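Local coordinates for attaching and effacing protein, pathogenesis factor (Escherichia coli, PDB 4E9L) that probably mediates adhesion of the bacterium to host surfaces as a member of the intimin/invasin family, this chain covering immunoglobulin-like domains from its central part, at residues 168-171 and 176-179; 270-273 and 278-281; 331-336 and 360-365; 376-381 and 385-390. One frame throughout, in Å; residues are numbered along the deposited sequence.

Contact 1 (168-171 and 176-179); sequences DVMP and QDAA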
# COMPACT_ATOMS: atom_id res chain seq x y z
N ASP A 168 10.01 14.37 27.02
CA ASP A 168 10.67 14.05 28.29
C ASP A 168 10.86 15.36 29.03
O ASP A 168 11.36 16.32 28.44
CB ASP A 168 12.04 13.40 28.05
CG ASP A 168 12.02 12.01 27.46
OD1 ASP A 168 10.92 11.54 27.08
OD2 ASP A 168 13.10 11.38 27.38
N VAL A 169 10.42 15.44 30.28
CA VAL A 169 10.54 16.66 31.08
C VAL A 169 11.28 16.35 32.38
O VAL A 169 10.91 15.42 33.11
CB VAL A 169 9.15 17.34 31.34
CG1 VAL A 169 9.30 18.68 32.07
CG2 VAL A 169 8.38 17.54 30.03
N MET A 170 12.33 17.12 32.65
CA MET A 170 13.12 16.99 33.87
C MET A 170 13.27 18.39 34.53
O MET A 170 13.74 19.33 33.86
CB MET A 170 14.51 16.35 33.53
CG MET A 170 15.56 16.43 34.66
SD MET A 170 15.19 15.37 36.12
CE MET A 170 15.68 13.74 35.50
N PRO A 171 12.91 18.56 35.83
CA PRO A 171 13.21 19.84 36.49
C PRO A 171 14.71 19.89 36.78
O PRO A 171 15.37 18.83 36.92
CB PRO A 171 12.40 19.79 37.78
CG PRO A 171 12.31 18.33 38.10
CD PRO A 171 12.36 17.57 36.80
N GLN A 176 21.52 21.02 37.26
CA GLN A 176 21.51 19.64 37.80
C GLN A 176 20.09 19.06 37.84
O GLN A 176 19.16 19.77 38.21
CB GLN A 176 22.11 19.61 39.23
CG GLN A 176 23.51 20.22 39.36
CD GLN A 176 24.56 19.47 38.58
OE1 GLN A 176 24.70 18.24 38.68
NE2 GLN A 176 25.29 20.19 37.75
N ASP A 177 19.93 17.75 37.52
CA ASP A 177 18.64 17.07 37.62
C ASP A 177 18.07 17.26 39.04
O ASP A 177 18.79 17.12 40.03
CB ASP A 177 18.76 15.57 37.33
CG ASP A 177 19.15 15.20 35.91
OD1 ASP A 177 19.00 16.06 35.00
OD2 ASP A 177 19.49 14.03 35.69
N ALA A 178 16.79 17.64 39.10
CA ALA A 178 16.11 17.89 40.36
C ALA A 178 14.98 16.89 40.67
O ALA A 178 14.16 17.13 41.56
CB ALA A 178 15.63 19.34 40.41
N ALA A 179 14.98 15.74 39.96
CA ALA A 179 14.07 14.62 40.19
C ALA A 179 14.83 13.34 39.87
O ALA A 179 15.81 13.39 39.13
CB ALA A 179 12.82 14.73 39.31
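Ala178 N donates to Pro171 O over 2.9 Å, with an N-H...O angle of 152°, and this bond ties the two arms of a beta hairpin in one immunoglobulin-like domain of the invasin domain 3 family. Strand 165-173 forms the first arm and the short strand 176-177 starts the second. A proline has no N-H to offer, so Pro171 can contribute to the ladder only through its carbonyl, while its ring turns to the apolar side of the hairpin. There Pro171 CG and CD both lie 3.8 Å from Ala179 CB, and Pro171 CB rests on Ala178 CB at 4.2 Å. Small methyl groups suit these two buried positions, where Ile96 of strand 95-99 packs on both Pro171 and Ala179, and Leu89 on Ala178. The backbone leaving the hairpin is anchored too, since Trp113 NE1 hydrogen-bonds to Ala178 O. Ala179 N, by contrast, is buried here and has no partner in the model. On the outer side, Met170 and Asp177 cross at about a right angle. Met170 CG stands opposite the backbone N (chi1 168°), and bends at chi2 and chi3 then carry the thioether along the second arm. A long, flexible and unbranched side chain is well suited to this route. Met170 CG meets Asp177 OD1 at 3.5 Å, and Met170 SD passes Asp177 CB at 3.8 Å. The chain ends with Met170 CE 3.6 Å from the carbonyl oxygen Ala179 O.

Contact 2 (270-273 and 278-281); sequences RVMP and QPAA
Met272 runs between two flat groups, the ring of Pro279 and the peptide that joins Ala280 to Ala281. It crosses the Pro279 ring obliquely and meets it at one ring carbon, with Met272 SD 3.8 Å and Met272 CG 3.9 Å from Pro279 CB. Toward the peptide the same sulfur lies near the edge, on the side to which the N-H of Ala281 points, with Met272 SD 3.7 Å from Ala281 N. That nitrogen is buried and has no partner in the model. The methyl goes further and makes a separate contact with the next carbonyl, Met272 CE lying 3.4 Å from Ala281 O. A trans first torsion (chi1 176°) followed by bends at chi2 and chi3 lets the unbranched methionine follow this path. The backbone link is Ala280 N donating to Pro273 O over 2.9 Å, with an N-H...O angle of 153°. The two prolines have different places. Pro279 is exposed; its ring locks phi at a value compatible with extended chain, and the residue offers no N-H. Pro273 is buried, and Ala280 CB packs on it, 4.3 Å from Pro273 CB. Val199 of strand 198-201 touches both Pro273 and Ala281, and the small methyl of Ala281 suits that buried position. Proline carbonyl, methionine and paired alanines lie at the turn end of the beta hairpin of strands 267-275 and 278-290, in one sheet of an immunoglobulin-like beta sandwich.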
# COMPACT_ATOMS: atom_id res chain seq x y z
N ARG A 270 -11.73 2.11 -8.12
CA ARG A 270 -11.19 3.13 -7.22
C ARG A 270 -11.26 2.59 -5.80
O ARG A 270 -12.26 1.97 -5.43
CB ARG A 270 -11.96 4.46 -7.32
CG ARG A 270 -11.73 5.19 -8.64
CD ARG A 270 -12.59 6.43 -8.80
NE ARG A 270 -14.03 6.15 -8.82
CZ ARG A 270 -14.71 5.71 -9.87
NH1 ARG A 270 -14.08 5.47 -11.02
NH2 ARG A 270 -16.01 5.49 -9.78
N VAL A 271 -10.18 2.81 -5.02
CA VAL A 271 -10.09 2.36 -3.64
C VAL A 271 -9.89 3.55 -2.72
O VAL A 271 -8.93 4.31 -2.87
CB VAL A 271 -9.06 1.21 -3.40
CG1 VAL A 271 -7.67 1.55 -3.93
CG2 VAL A 271 -8.99 0.81 -1.91
N MET A 272 -10.79 3.68 -1.76
CA MET A 272 -10.72 4.72 -0.75
C MET A 272 -10.61 4.05 0.63
O MET A 272 -11.59 3.45 1.08
CB MET A 272 -11.94 5.67 -0.84
CG MET A 272 -11.99 6.74 0.27
SD MET A 272 -10.48 7.74 0.36
CE MET A 272 -10.80 8.88 -1.03
N PRO A 273 -9.44 4.11 1.32
CA PRO A 273 -9.39 3.59 2.69
C PRO A 273 -10.30 4.47 3.55
O PRO A 273 -10.49 5.66 3.25
CB PRO A 273 -7.93 3.80 3.12
CG PRO A 273 -7.20 4.15 1.89
CD PRO A 273 -8.19 4.80 0.97
N GLN A 278 -15.37 7.29 7.29
CA GLN A 278 -15.10 8.48 6.46
C GLN A 278 -13.83 8.30 5.57
O GLN A 278 -12.86 7.71 6.06
CB GLN A 278 -14.90 9.71 7.36
CG GLN A 278 -16.20 10.27 7.98
CD GLN A 278 -17.04 11.00 6.96
OE1 GLN A 278 -18.00 10.45 6.41
NE2 GLN A 278 -16.67 12.24 6.65
N PRO A 279 -13.75 8.96 4.38
CA PRO A 279 -12.53 8.87 3.56
C PRO A 279 -11.28 9.21 4.35
O PRO A 279 -11.25 10.19 5.11
CB PRO A 279 -12.75 9.89 2.44
CG PRO A 279 -14.23 9.99 2.32
CD PRO A 279 -14.79 9.77 3.70
N ALA A 280 -10.26 8.37 4.21
CA ALA A 280 -9.01 8.59 4.95
C ALA A 280 -7.94 9.22 4.06
O ALA A 280 -6.84 9.47 4.52
CB ALA A 280 -8.51 7.28 5.55
N ALA A 281 -8.26 9.48 2.78
CA ALA A 281 -7.29 10.08 1.86
C ALA A 281 -7.93 11.13 0.98
O ALA A 281 -9.16 11.15 0.84
CB ALA A 281 -6.60 9.01 1.03

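Contact 3 (331-336 and 360-365); sequences LKPDAP and GVYVST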
# COMPACT_ATOMS: atom_id res chain seq x y z
N LEU A 331 -1.96 -8.14 -26.19
CA LEU A 331 -0.99 -9.17 -25.86
C LEU A 331 -0.66 -10.01 -27.08
O LEU A 331 -1.41 -10.95 -27.44
CB LEU A 331 -1.50 -10.01 -24.67
CG LEU A 331 -0.69 -11.21 -24.23
CD1 LEU A 331 0.69 -10.80 -23.71
CD2 LEU A 331 -1.45 -12.02 -23.19
N LYS A 332 0.46 -9.66 -27.71
CA LYS A 332 0.95 -10.35 -28.89
C LYS A 332 1.44 -11.80 -28.68
O LYS A 332 2.41 -12.06 -27.95
CB LYS A 332 1.99 -9.51 -29.66
CG LYS A 332 1.69 -9.42 -31.16
CD LYS A 332 0.44 -8.57 -31.50
CE LYS A 332 0.74 -7.10 -31.67
NZ LYS A 332 1.60 -6.83 -32.86
N PRO A 333 0.80 -12.75 -29.39
CA PRO A 333 1.23 -14.16 -29.29
C PRO A 333 2.63 -14.39 -29.85
O PRO A 333 3.16 -13.56 -30.59
CB PRO A 333 0.16 -14.90 -30.11
CG PRO A 333 -1.01 -13.92 -30.20
CD PRO A 333 -0.35 -12.60 -30.30
N ASP A 334 3.24 -15.53 -29.47
CA ASP A 334 4.55 -15.94 -29.95
C ASP A 334 4.34 -16.69 -31.28
O ASP A 334 3.20 -16.85 -31.74
CB ASP A 334 5.20 -16.92 -28.93
CG ASP A 334 5.26 -16.45 -27.48
OD1 ASP A 334 5.54 -15.26 -27.25
OD2 ASP A 334 5.10 -17.30 -26.56
N ALA A 335 5.44 -17.19 -31.87
CA ALA A 335 5.38 -18.03 -33.07
C ALA A 335 4.67 -19.34 -32.66
O ALA A 335 4.89 -19.81 -31.54
CB ALA A 335 6.78 -18.33 -33.57
N PRO A 336 3.75 -19.88 -33.48
CA PRO A 336 3.13 -21.17 -33.11
C PRO A 336 4.15 -22.32 -33.21
O PRO A 336 5.22 -22.15 -33.79
CB PRO A 336 2.02 -21.37 -34.17
CG PRO A 336 2.06 -20.18 -35.06
CD PRO A 336 3.36 -19.47 -34.84
N GLY A 360 -9.30 -8.78 -28.62
CA GLY A 360 -8.78 -10.12 -28.30
C GLY A 360 -8.70 -11.05 -29.51
O GLY A 360 -8.62 -12.27 -29.35
N VAL A 361 -8.73 -10.50 -30.73
CA VAL A 361 -8.69 -11.31 -31.96
C VAL A 361 -7.41 -11.00 -32.72
O VAL A 361 -7.21 -9.86 -33.13
CB VAL A 361 -9.94 -11.12 -32.86
CG1 VAL A 361 -9.80 -11.92 -34.17
CG2 VAL A 361 -11.21 -11.51 -32.10
N TYR A 362 -6.54 -12.01 -32.87
CA TYR A 362 -5.23 -11.85 -33.52
C TYR A 362 -5.19 -12.62 -34.82
O TYR A 362 -5.61 -13.79 -34.88
CB TYR A 362 -4.08 -12.23 -32.56
CG TYR A 362 -4.15 -11.52 -31.21
CD1 TYR A 362 -5.00 -11.96 -30.20
CD2 TYR A 362 -3.33 -10.42 -30.94
CE1 TYR A 362 -5.08 -11.29 -28.97
CE2 TYR A 362 -3.39 -9.75 -29.72
CZ TYR A 362 -4.27 -10.19 -28.73
OH TYR A 362 -4.31 -9.52 -27.52
N VAL A 363 -4.69 -11.97 -35.88
CA VAL A 363 -4.64 -12.59 -37.21
C VAL A 363 -3.18 -12.71 -37.66
O VAL A 363 -2.38 -11.80 -37.43
CB VAL A 363 -5.54 -11.78 -38.22
CG1 VAL A 363 -5.41 -12.30 -39.65
CG2 VAL A 363 -7.01 -11.80 -37.79
N SER A 364 -2.83 -13.86 -38.27
CA SER A 364 -1.49 -14.12 -38.82
C SER A 364 -1.62 -14.90 -40.13
O SER A 364 -2.56 -15.68 -40.30
CB SER A 364 -0.64 -14.93 -37.85
OG SER A 364 0.64 -15.23 -38.39
N THR A 365 -0.67 -14.71 -41.03
CA THR A 365 -0.64 -15.44 -42.29
C THR A 365 0.28 -16.62 -42.09
O THR A 365 1.45 -16.45 -41.72
CB THR A 365 -0.12 -14.55 -43.43
OG1 THR A 365 -1.05 -13.47 -43.65
CG2 THR A 365 0.08 -15.33 -44.73
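Tyr362, on strand 361-367 of one sheet, joins the loop that crosses to the other sheet at Leu331 and Pro333, by a side-chain-to-backbone hydrogen bond and by packing along its ring. Segment 331-336 is irregular chain leading from strand 313-319, in the same sheet as the tyrosine, to strand 337-339 in the opposing one. Leu331 N donates to Tyr362 OH over 3.0 Å with an N-H...O angle of 162°. The same hydroxyl is hydrogen-bonded to the carbonyl of Val328, so it bridges two points of the loop, accepting from one and donating to the other. Tyrosine suits this largely buried place: the ring packs while the hydroxyl satisfies a backbone N-H and a carbonyl. Pro333 CG stands over one face of the ring, and Pro333 CD makes the closest apolar approach, 3.7 Å from Tyr362 CD2. At the ring edge, near its plane, Lys332 CD passes 4.2 Å from Tyr362 CD2. Only the methylene part of this lysine is used there; its ammonium NZ goes on to hydrogen-bond with Trp354 O. Leu331 O approaches obliquely, 3.2 Å from Tyr362 CZ. CB of Tyr362 already points toward the loop, and a chi1 of -53°, with CG beside the backbone N, continues the ring to Leu331 and Pro333. The rigid Pro333, with no N-H to satisfy, suits a packing surface here, and Phe318 and Val381 touch it as well. The arrangement belongs to the sheet-to-sheet crossover between the second and third strands of an immunoglobulin-like beta sandwich.

Contact 4 (376-381 and 385-390); sequences SVMPRV and NAVAQP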
# COMPACT_ATOMS: atom_id res chain seq x y z
N SER A 376 -0.21 -30.12 -37.24
CA SER A 376 -0.76 -29.72 -35.95
C SER A 376 -0.16 -28.34 -35.63
O SER A 376 1.07 -28.17 -35.65
CB SER A 376 -0.44 -30.76 -34.89
OG SER A 376 -0.42 -30.24 -33.58
N VAL A 377 -1.02 -27.33 -35.41
CA VAL A 377 -0.59 -25.97 -35.14
C VAL A 377 -0.96 -25.57 -33.70
O VAL A 377 -2.15 -25.47 -33.37
CB VAL A 377 -1.17 -24.97 -36.20
CG1 VAL A 377 -0.71 -23.55 -35.93
CG2 VAL A 377 -0.79 -25.38 -37.62
N MET A 378 0.05 -25.33 -32.85
CA MET A 378 -0.20 -24.96 -31.47
C MET A 378 0.20 -23.52 -31.22
O MET A 378 1.40 -23.19 -31.20
CB MET A 378 0.47 -25.94 -30.47
CG MET A 378 0.29 -25.56 -28.98
SD MET A 378 -1.43 -25.30 -28.41
CE MET A 378 -2.05 -27.03 -28.43
N PRO A 379 -0.80 -22.62 -31.06
CA PRO A 379 -0.48 -21.22 -30.76
C PRO A 379 0.17 -21.12 -29.38
O PRO A 379 -0.09 -21.96 -28.48
CB PRO A 379 -1.83 -20.52 -30.80
CG PRO A 379 -2.81 -21.57 -30.43
CD PRO A 379 -2.26 -22.84 -31.04
N ARG A 380 1.02 -20.12 -29.22
CA ARG A 380 1.76 -19.88 -27.99
C ARG A 380 1.60 -18.44 -27.55
O ARG A 380 1.67 -17.51 -28.38
CB ARG A 380 3.26 -20.19 -28.22
CG ARG A 380 3.59 -21.67 -28.27
CD ARG A 380 3.81 -22.16 -26.85
NE ARG A 380 3.97 -23.60 -26.78
CZ ARG A 380 5.13 -24.22 -26.63
NH1 ARG A 380 6.26 -23.51 -26.56
NH2 ARG A 380 5.19 -25.54 -26.57
N VAL A 381 1.40 -18.24 -26.24
CA VAL A 381 1.26 -16.91 -25.64
C VAL A 381 2.08 -16.96 -24.34
O VAL A 381 1.81 -17.81 -23.49
CB VAL A 381 -0.23 -16.51 -25.39
CG1 VAL A 381 -0.33 -15.21 -24.60
CG2 VAL A 381 -1.01 -16.39 -26.69
N ASN A 385 1.00 -23.03 -24.17
CA ASN A 385 0.01 -23.46 -25.15
C ASN A 385 -1.22 -22.58 -24.96
O ASN A 385 -1.67 -22.37 -23.84
CB ASN A 385 -0.37 -24.92 -24.98
CG ASN A 385 0.70 -25.89 -25.41
OD1 ASN A 385 1.78 -25.52 -25.89
ND2 ASN A 385 0.43 -27.15 -25.23
N ALA A 386 -1.70 -21.99 -26.05
CA ALA A 386 -2.77 -21.01 -25.98
C ALA A 386 -4.18 -21.55 -26.31
O ALA A 386 -5.16 -20.82 -26.15
CB ALA A 386 -2.42 -19.82 -26.86
N VAL A 387 -4.28 -22.81 -26.76
CA VAL A 387 -5.58 -23.46 -27.00
C VAL A 387 -5.56 -24.84 -26.35
O VAL A 387 -4.48 -25.36 -26.08
CB VAL A 387 -6.06 -23.51 -28.47
CG1 VAL A 387 -6.34 -22.11 -29.01
CG2 VAL A 387 -5.07 -24.28 -29.35
N ALA A 388 -6.74 -25.42 -26.08
CA ALA A 388 -6.82 -26.76 -25.46
C ALA A 388 -6.24 -27.85 -26.39
O ALA A 388 -5.48 -28.72 -25.94
CB ALA A 388 -8.26 -27.09 -25.10
N GLN A 389 -6.62 -27.80 -27.67
CA GLN A 389 -6.20 -28.78 -28.68
C GLN A 389 -5.67 -28.04 -29.90
O GLN A 389 -6.25 -27.02 -30.28
CB GLN A 389 -7.36 -29.73 -29.06
CG GLN A 389 -7.75 -30.73 -27.95
CD GLN A 389 -6.59 -31.61 -27.50
OE1 GLN A 389 -6.39 -31.87 -26.31
NE2 GLN A 389 -5.79 -32.06 -28.44
N PRO A 390 -4.63 -28.56 -30.60
CA PRO A 390 -4.08 -27.80 -31.72
C PRO A 390 -5.01 -27.72 -32.91
O PRO A 390 -5.91 -28.55 -33.06
CB PRO A 390 -2.80 -28.56 -32.07
CG PRO A 390 -3.07 -29.97 -31.60
CD PRO A 390 -3.82 -29.76 -30.31
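Arg380 and Asn385 lie side by side and point the same way, with guanidinium and amide planes 29° apart. Being directly paired, as a non-hydrogen-bonded antiparallel pair, they put both side chains on one face of the sheet, where they can meet. Arg380 NE donates to Asn385 OD1 over 3.0 Å, arriving in the plane of the amide carbonyl, while the oxygen sits near the edge of the guanidinium. The bend at chi2 (-86°) brings NE alongside the asparagine, which is short enough to present its oxygen there. Met378 crosses Asn385 at about a right angle: Met378 CG is 3.4 Å from Asn385 OD1 and Met378 SD 3.6 Å from Asn385 CB. Beyond the sulfur, Met378 CE reaches Pro390 CD at 3.8 Å, so one flexible chain spans both ends of the loop. The Pro390 ring also meets Ser376, with Pro390 CB 3.3 Å from Ser376 OG. On the buried side Pro379 and Val387 meet at about a right angle, Pro379 CD lying 3.6 Å from Val387 CG2. Ala386 CB fits against Val381 CG2 at 3.7 Å, and Phe318 touches Ala386, Val381 and Val387. Backbone closure comes from Ala386 N, which donates to Pro379 O over 2.9 Å. Taken together this is a beta hairpin, strand 373-381 turning into 384-385, whose returning arm bends out through 386-390 before strand 391-395 rejoins the sheet of an immunoglobulin-like domain.

In the fold
From the N terminus the four contacts come in series; none nests in or crosses another. Contact 1 closes a short hairpin in one immunoglobulin-like domain, and contact 2 closes the matching hairpin in the next, their centres about 44 Å apart. Contact 3 closes a longer loop in the third of the three modelled domains, holding the crossover between its two layers of strands, and contact 4 then closes a hairpin in the same domain. Contacts 1 and 4 lie on opposite sides of the chain's centre, about 79 Å between centres. Contacts 3 and 4 touch: Asp334 N to Arg380 O, 2.8 Å, is probably a hydrogen bond that sets the crossover loop against strand 373-381.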